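Local coordinates for protein imelysin (Bacteroides ovatus ATCC 8483, PDB 3OYV) that is an imelysin-like outer membrane protein, assigned to a peptidase family, that is probably involved in bacterial iron uptake, at residues 85-88 against 89-93; 280-283 against 284-288. All coordinates share one frame; numbering follows the deposited sequence. Where two conformers were deposited one is given.

Contact 1: 85-88 against 89-93; sequences IANE and VGTAK
A pi turn in the long helix 71-102 brings K93 N back five residues to E88 O, while A92 N keeps its i to i+4 bond to the same oxygen. The K93 bond is the shorter and straighter, 2.8 Å from K93 N to E88 O and nearly along the C=O axis; A92 N arrives from above the carbonyl plane. Before it, ordinary i to i+4 bonds run from V89 N to I85 O and from G90 N to A86 O. N87 O is also gripped twice, by T91 N and by T91 OG1, the hydroxyl lying 2.7 Å from N87 O. With chi1 at 67°, T91 OG1 sits between its own backbone N and carbonyl carbon and folds back on the preceding turn. In the conformer given, the E88 chain bends at chi2 (71°) and lays its carboxylate against the A92 methyl, OE2 to CB 3.4 Å, while the K93 chain crosses that of E88 at about a right angle, K93 CE 3.9 Å from E88 CG. On the buried side, I85 CG1 meets V89 CG2 at 4.1 Å. I85 packs on I132 and V89 on Y125, both of helix 121-137; V89 also touches C198 of helix 189-214. K93 NZ has a salt bridge to E286 and hydrogen bonds to N128 and E114.

Contact 2: 280-283 against 284-288; sequences EPWE and KSEAF
The C-terminal end of helix 265-283 runs here into a type I beta turn, E283 to E286, and the first residue past the helix, K284, still bonds back to it. K284 N donates to E280 O at 2.9 Å, and the two extended chains run alongside each other in one direction until, in the conformers given, K284 NZ forms a salt bridge with E280 OE2 at 3.0 Å. The lysine meets that oxygen on its anti side, 29° out of the carboxylate plane. S285 comes next and grips W282 O twice. Its OG lies in the carbonyl plane on a lone pair, 2.7 Å from W282 O, whereas S285 N reaches the same oxygen from well above the plane. Chi1 of 82° turns OG back to the helix end, and this also places it over one face of the W282 indole, offset toward the rim. Replacing S285 by an alanine removes OG, and W282 O would probably be left with the backbone N-H as its one remaining partner from this turn and the indole face without its polar neighbour. E286 N closes the turn with a weak bond to E283 O, whose second donor is N128 ND2; the E283 carboxylate itself is held by H120, R279 and N127. In the conformer given, the E286 chain, its OE1 paired with K93, crosses that of W282 at about a right angle and brings OE2 3.2 Å from W282 NE1, at an angle too poor for a hydrogen bond, the ring and carboxylate planes 50° apart; NE1 has a weak bond to D303. Past it, F288 N bonds S285 O at 3.0 Å, and that same oxygen stands 3.4 Å above the plane of the F288 ring, over its centre.

Contact 1 and contact 2 lie in different halves of the sequence, but their centres are only 14 Å apart and they touch directly. K93 NZ of contact 1 forms a salt bridge with E286 OE1 of contact 2 at 2.8 Å. Beside it, I85 CB packs on E286 O at 3.3 Å, and I85 CG2 meets A287 CA at 3.7 Å, bringing helix 71-102 against the loop after helix 265-283. N128 of helix 121-137 joins both, bonding K93 NZ and E283 O. A glycerol and an unidentified ligand, probably from the crystallisation liquor, lie by K93 and E286, which is consistent with a polar pocket at this junction.

Contact 1: 85-88 against 89-93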
# COMPACT_ATOMS: atom_id res chain seq x y z
N ILE A 85 6.02 -8.68 2.11
CA ILE A 85 5.78 -7.77 0.99
C ILE A 85 6.72 -8.00 -0.19
O ILE A 85 6.30 -7.87 -1.36
CB ILE A 85 5.70 -6.27 1.42
CG1 ILE A 85 5.04 -5.44 0.31
CG2 ILE A 85 7.05 -5.68 1.75
CD1 ILE A 85 3.58 -5.83 -0.00
N ALA A 86 7.97 -8.37 0.07
CA ALA A 86 8.87 -8.77 -1.01
C ALA A 86 8.32 -9.97 -1.79
O ALA A 86 8.36 -10.00 -3.03
CB ALA A 86 10.28 -9.06 -0.45
N ASN A 87 7.78 -10.92 -1.06
CA ASN A 87 7.12 -12.09 -1.67
C ASN A 87 5.92 -11.68 -2.49
O ASN A 87 5.75 -12.11 -3.64
CB ASN A 87 6.68 -13.10 -0.63
CG ASN A 87 5.71 -14.13 -1.19
OD1 ASN A 87 6.11 -15.21 -1.58
ND2 ASN A 87 4.44 -13.78 -1.26
N GLU A 88 5.07 -10.85 -1.91
CA GLU A 88 3.84 -10.44 -2.60
C GLU A 88 4.13 -9.65 -3.87
O GLU A 88 3.50 -9.90 -4.91
CB GLU A 88 2.94 -9.63 -1.66
CG GLU A 88 1.68 -9.07 -2.34
CD GLU A 88 0.65 -10.11 -2.68
OE1 GLU A 88 0.77 -11.26 -2.20
OE2 GLU A 88 -0.29 -9.76 -3.43
N VAL A 89 5.07 -8.73 -3.82
CA VAL A 89 5.41 -7.95 -4.99
C VAL A 89 5.94 -8.87 -6.08
O VAL A 89 5.51 -8.79 -7.23
CB VAL A 89 6.43 -6.87 -4.67
CG1 VAL A 89 6.91 -6.21 -5.92
CG2 VAL A 89 5.78 -5.82 -3.71
N GLY A 90 6.91 -9.72 -5.74
CA GLY A 90 7.55 -10.53 -6.78
C GLY A 90 6.66 -11.61 -7.36
O GLY A 90 6.58 -11.79 -8.60
N THR A 91 6.03 -12.35 -6.48
CA THR A 91 5.35 -13.55 -6.91
C THR A 91 3.89 -13.29 -7.28
O THR A 91 3.34 -14.00 -8.10
CB THR A 91 5.37 -14.68 -5.87
OG1 THR A 91 4.60 -14.26 -4.78
CG2 THR A 91 6.72 -15.03 -5.33
N ALA A 92 3.25 -12.26 -6.70
CA ALA A 92 1.85 -11.98 -6.98
C ALA A 92 1.66 -10.73 -7.84
O ALA A 92 1.11 -10.81 -8.95
CB ALA A 92 1.03 -11.88 -5.71
N LYS A 93 2.12 -9.59 -7.36
CA LYS A 93 1.87 -8.36 -8.12
C LYS A 93 2.52 -8.40 -9.51
O LYS A 93 1.91 -8.03 -10.52
CB LYS A 93 2.30 -7.12 -7.33
CG LYS A 93 1.58 -6.96 -5.99
CD LYS A 93 1.96 -5.66 -5.28
CE LYS A 93 1.34 -5.51 -3.91
NZ LYS A 93 1.30 -4.08 -3.51

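Contact 2: 280-283 against 284-288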
# COMPACT_ATOMS: atom_id res chain seq x y z
N GLU A 280 1.21 7.29 -1.88
CA GLU A 280 2.60 7.13 -1.48
C GLU A 280 2.79 6.61 -0.05
O GLU A 280 3.47 5.59 0.11
CB GLU A 280 3.39 8.40 -1.71
CG GLU A 280 4.89 8.15 -1.55
CD GLU A 280 5.73 9.34 -1.92
OE1 GLU A 280 5.15 10.42 -2.14
OE2 GLU A 280 6.96 9.18 -1.98
N PRO A 281 2.18 7.25 0.97
CA PRO A 281 2.35 6.68 2.30
C PRO A 281 1.68 5.30 2.42
O PRO A 281 2.20 4.43 3.14
CB PRO A 281 1.71 7.72 3.22
CG PRO A 281 0.78 8.48 2.33
CD PRO A 281 1.48 8.55 1.04
N TRP A 282 0.58 5.07 1.71
CA TRP A 282 -0.03 3.74 1.72
C TRP A 282 0.95 2.68 1.21
O TRP A 282 1.24 1.68 1.86
CB TRP A 282 -1.31 3.66 0.87
CG TRP A 282 -1.79 2.25 0.83
CD1 TRP A 282 -1.64 1.38 -0.20
CD2 TRP A 282 -2.41 1.53 1.90
NE1 TRP A 282 -2.14 0.15 0.16
CE2 TRP A 282 -2.60 0.20 1.45
CE3 TRP A 282 -2.78 1.84 3.21
CZ2 TRP A 282 -3.20 -0.77 2.24
CZ3 TRP A 282 -3.39 0.87 3.98
CH2 TRP A 282 -3.57 -0.42 3.51
N GLU A 283 1.52 2.96 0.04
CA GLU A 283 2.42 1.99 -0.60
C GLU A 283 3.69 1.81 0.24
O GLU A 283 4.22 0.69 0.36
CB GLU A 283 2.70 2.47 -2.03
CG GLU A 283 1.49 2.48 -2.91
CD GLU A 283 1.60 3.29 -4.19
OE1 GLU A 283 2.51 4.14 -4.31
OE2 GLU A 283 0.67 3.10 -5.03
N LYS A 284 4.15 2.90 0.85
CA LYS A 284 5.31 2.84 1.73
C LYS A 284 5.01 2.29 3.12
O LYS A 284 5.90 2.19 3.97
CB LYS A 284 5.96 4.21 1.83
CG LYS A 284 6.58 4.64 0.51
CD LYS A 284 7.29 5.94 0.68
CE LYS A 284 8.18 6.30 -0.49
NZ LYS A 284 8.87 7.60 -0.25
N SER A 285 3.76 1.85 3.35
CA SER A 285 3.39 1.17 4.58
C SER A 285 3.29 -0.32 4.40
O SER A 285 3.04 -1.01 5.38
CB SER A 285 2.06 1.69 5.14
OG SER A 285 0.92 1.11 4.52
N GLU A 286 3.45 -0.85 3.19
CA GLU A 286 3.10 -2.26 2.96
C GLU A 286 4.11 -3.28 3.49
O GLU A 286 3.80 -4.46 3.47
CB GLU A 286 2.73 -2.52 1.51
CG GLU A 286 1.49 -1.76 1.05
CD GLU A 286 1.05 -2.07 -0.38
OE1 GLU A 286 1.20 -3.23 -0.85
OE2 GLU A 286 0.55 -1.16 -1.03
N ALA A 287 5.26 -2.84 4.01
CA ALA A 287 6.14 -3.72 4.78
C ALA A 287 5.69 -3.92 6.23
O ALA A 287 6.28 -4.72 6.94
CB ALA A 287 7.61 -3.24 4.73
N PHE A 288 4.65 -3.19 6.67
CA PHE A 288 4.12 -3.35 8.00
C PHE A 288 2.61 -3.58 7.98
O PHE A 288 1.85 -2.90 8.67
CB PHE A 288 4.54 -2.25 9.00
CG PHE A 288 4.61 -0.84 8.47
CD1 PHE A 288 5.75 -0.38 7.84
CD2 PHE A 288 3.61 0.08 8.74
CE1 PHE A 288 5.88 0.94 7.44
CE2 PHE A 288 3.71 1.39 8.35
CZ PHE A 288 4.85 1.85 7.71